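Local coordinates for 6-phosphogluconate dehydrogenase (Decarboxylating) (Geobacter metallireducens, PDB 4E21), which probably catalyses the NADP-dependent oxidative decarboxylation of 6-phosphogluconate in the pentose phosphate pathway, at residues D259-L262 and A263-T266. Residues are numbered along the deposited sequence; the frame is centred on the assembly and turned at random.
Sequences DLDL and ADIT
Asp-261 is the N-cap of helix 262-269, and its carboxylate reaches the open end of the first turn and takes the backbone N-H of Asp-264. The bond is nearly straight, 170° at the hydrogen, with Asp-261 OD1 3.1 Å from Asp-264 N, although the donor comes from above the carboxylate plane. With CG set opposite the backbone N (chi1 -171°), the carboxylate is carried toward the N-terminal end of the helix. The same oxygen, OD1 of Asp-261, lies 3.5 Å from Ala-263 CB. The carboxylates of Asp-261 and Asp-264 are stacked, their planes 11° apart, with OD2 of Asp-261 3.5 Å from OD2 of Asp-264. Two negative groups this close would probably repel each other, but Arg-189 of a neighbouring subunit forms salt bridges with both, and Arg-186 of that same subunit adds another to Asp-264. An alanine in place of Asp-261 would probably leave the N-H of Asp-264 without its cap and Arg-189 with one carboxylate fewer. The main chain closes the first helical turn: Ile-265 N donates to Asp-261 O at 2.9 Å, and Ile-265 CG1 lies 3.4 Å from that oxygen. The CD1 methyl at the end of Ile-265 meets Leu-260 CB at 3.9 Å, an apolar touch between the incoming loop and the helix. One residue on, Leu-262 O accepts from Thr-266 N, while Thr-266 OG1 lies 3.0 Å from Leu-262 O and near Ala-263 O as well. Within the C-terminal domain, Leu-260 and Leu-262 pack on Leu-231 of helix 205-232, and Thr-266 touches Leu-228 of that helix and Leu-280 of helix 278-289; Leu-260 and Ile-265 also meet Cys-200 and Leu-198, respectively, on strand 197-201 of the Arg-189 subunit, and Leu-262 touches Phe-339 of another subunit.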
ATOM      1  N   ASP B 259      26.697   6.218   7.797  1.00 24.22           N
ATOM      2  CA  ASP B 259      27.174   5.226   6.839  1.00 26.46           C
ATOM      3  C   ASP B 259      27.099   3.858   7.512  1.00 25.92           C
ATOM      4  O   ASP B 259      28.015   3.471   8.256  1.00 21.72           O
ATOM      5  CB  ASP B 259      28.625   5.511   6.445  1.00 30.49           C
ATOM      6  CG  ASP B 259      28.759   6.705   5.534  1.00 30.32           C
ATOM      7  OD1 ASP B 259      27.954   6.861   4.585  1.00 31.79           O
ATOM      8  OD2 ASP B 259      29.689   7.488   5.762  1.00 36.25           O
ATOM      9  N   LEU B 260      26.004   3.132   7.270  1.00 23.11           N
ATOM     10  CA  LEU B 260      25.755   1.920   8.020  1.00 23.14           C
ATOM     11  C   LEU B 260      26.290   0.727   7.269  1.00 25.23           C
ATOM     12  O   LEU B 260      26.294   0.709   6.045  1.00 24.96           O
ATOM     13  CB  LEU B 260      24.266   1.744   8.332  1.00 22.84           C
ATOM     14  CG  LEU B 260      23.592   2.859   9.140  1.00 23.03           C
ATOM     15  CD1 LEU B 260      22.073   2.688   9.065  1.00 23.08           C
ATOM     16  CD2 LEU B 260      24.079   2.941  10.593  1.00 22.01           C
ATOM     17  N   ASP B 261      26.758  -0.260   8.020  1.00 27.76           N
ATOM     18  CA  ASP B 261      27.278  -1.486   7.444  1.00 26.89           C
ATOM     19  C   ASP B 261      26.171  -2.545   7.390  1.00 26.27           C
ATOM     20  O   ASP B 261      25.918  -3.255   8.371  1.00 25.27           O
ATOM     21  CB  ASP B 261      28.485  -1.981   8.253  1.00 27.44           C
ATOM     22  CG  ASP B 261      29.205  -3.145   7.567  1.00 33.31           C
ATOM     23  OD1 ASP B 261      28.535  -3.913   6.815  1.00 30.49           O
ATOM     24  OD2 ASP B 261      30.434  -3.290   7.783  1.00 33.83           O
ATOM     25  N   LEU B 262      25.512  -2.640   6.239  1.00 23.61           N
ATOM     26  CA  LEU B 262      24.364  -3.528   6.082  1.00 24.85           C
ATOM     27  C   LEU B 262      24.735  -5.007   6.225  1.00 26.33           C
ATOM     28  O   LEU B 262      23.919  -5.825   6.688  1.00 26.66           O
ATOM     29  CB  LEU B 262      23.679  -3.283   4.731  1.00 24.51           C
ATOM     30  CG  LEU B 262      22.580  -2.222   4.676  1.00 24.63           C
ATOM     31  CD1 LEU B 262      22.976  -1.017   5.449  1.00 22.83           C
ATOM     32  CD2 LEU B 262      22.210  -1.842   3.233  1.00 24.71           C
ATOM     33  N   ALA B 263      25.958  -5.366   5.839  1.00 25.72           N
ATOM     34  CA  ALA B 263      26.387  -6.746   6.038  1.00 26.27           C
ATOM     35  C   ALA B 263      26.413  -7.046   7.524  1.00 24.71           C
ATOM     36  O   ALA B 263      25.814  -8.022   7.969  1.00 26.43           O
ATOM     37  CB  ALA B 263      27.732  -7.014   5.393  1.00 27.69           C
ATOM     38  N   ASP B 264      27.065  -6.188   8.303  1.00 25.99           N
ATOM     39  CA  ASP B 264      27.151  -6.418   9.751  1.00 27.29           C
ATOM     40  C   ASP B 264      25.798  -6.411  10.434  1.00 25.50           C
ATOM     41  O   ASP B 264      25.543  -7.232  11.323  1.00 24.64           O
ATOM     42  CB  ASP B 264      28.067  -5.406  10.440  1.00 28.30           C
ATOM     43  CG  ASP B 264      29.536  -5.737  10.271  1.00 30.46           C
ATOM     44  OD1 ASP B 264      29.854  -6.738   9.611  1.00 28.87           O
ATOM     45  OD2 ASP B 264      30.378  -4.980  10.805  1.00 37.99           O
ATOM     46  N   ILE B 265      24.936  -5.478  10.031  1.00 23.97           N
ATOM     47  CA  ILE B 265      23.638  -5.333  10.674  1.00 22.56           C
ATOM     48  C   ILE B 265      22.745  -6.562  10.476  1.00 23.29           C
ATOM     49  O   ILE B 265      22.149  -7.053  11.445  1.00 22.05           O
ATOM     50  CB  ILE B 265      22.910  -4.057  10.221  1.00 23.63           C
ATOM     51  CG1 ILE B 265      23.609  -2.826  10.800  1.00 20.18           C
ATOM     52  CG2 ILE B 265      21.429  -4.088  10.645  1.00 21.09           C
ATOM     53  CD1 ILE B 265      23.194  -1.572  10.114  1.00 19.45           C
ATOM     54  N   THR B 266      22.643  -7.055   9.240  1.00 21.48           N
ATOM     55  CA  THR B 266      21.917  -8.295   9.016  1.00 22.42           C
ATOM     56  C   THR B 266      22.551  -9.445   9.793  1.00 22.95           C
ATOM     57  O   THR B 266      21.831 -10.274  10.368  1.00 22.15           O
ATOM     58  CB  THR B 266      21.753  -8.673   7.509  1.00 24.00           C
ATOM     59  OG1 THR B 266      23.032  -8.685   6.865  1.00 23.57           O
ATOM     60  CG2 THR B 266      20.851  -7.663   6.815  1.00 20.99           C
TER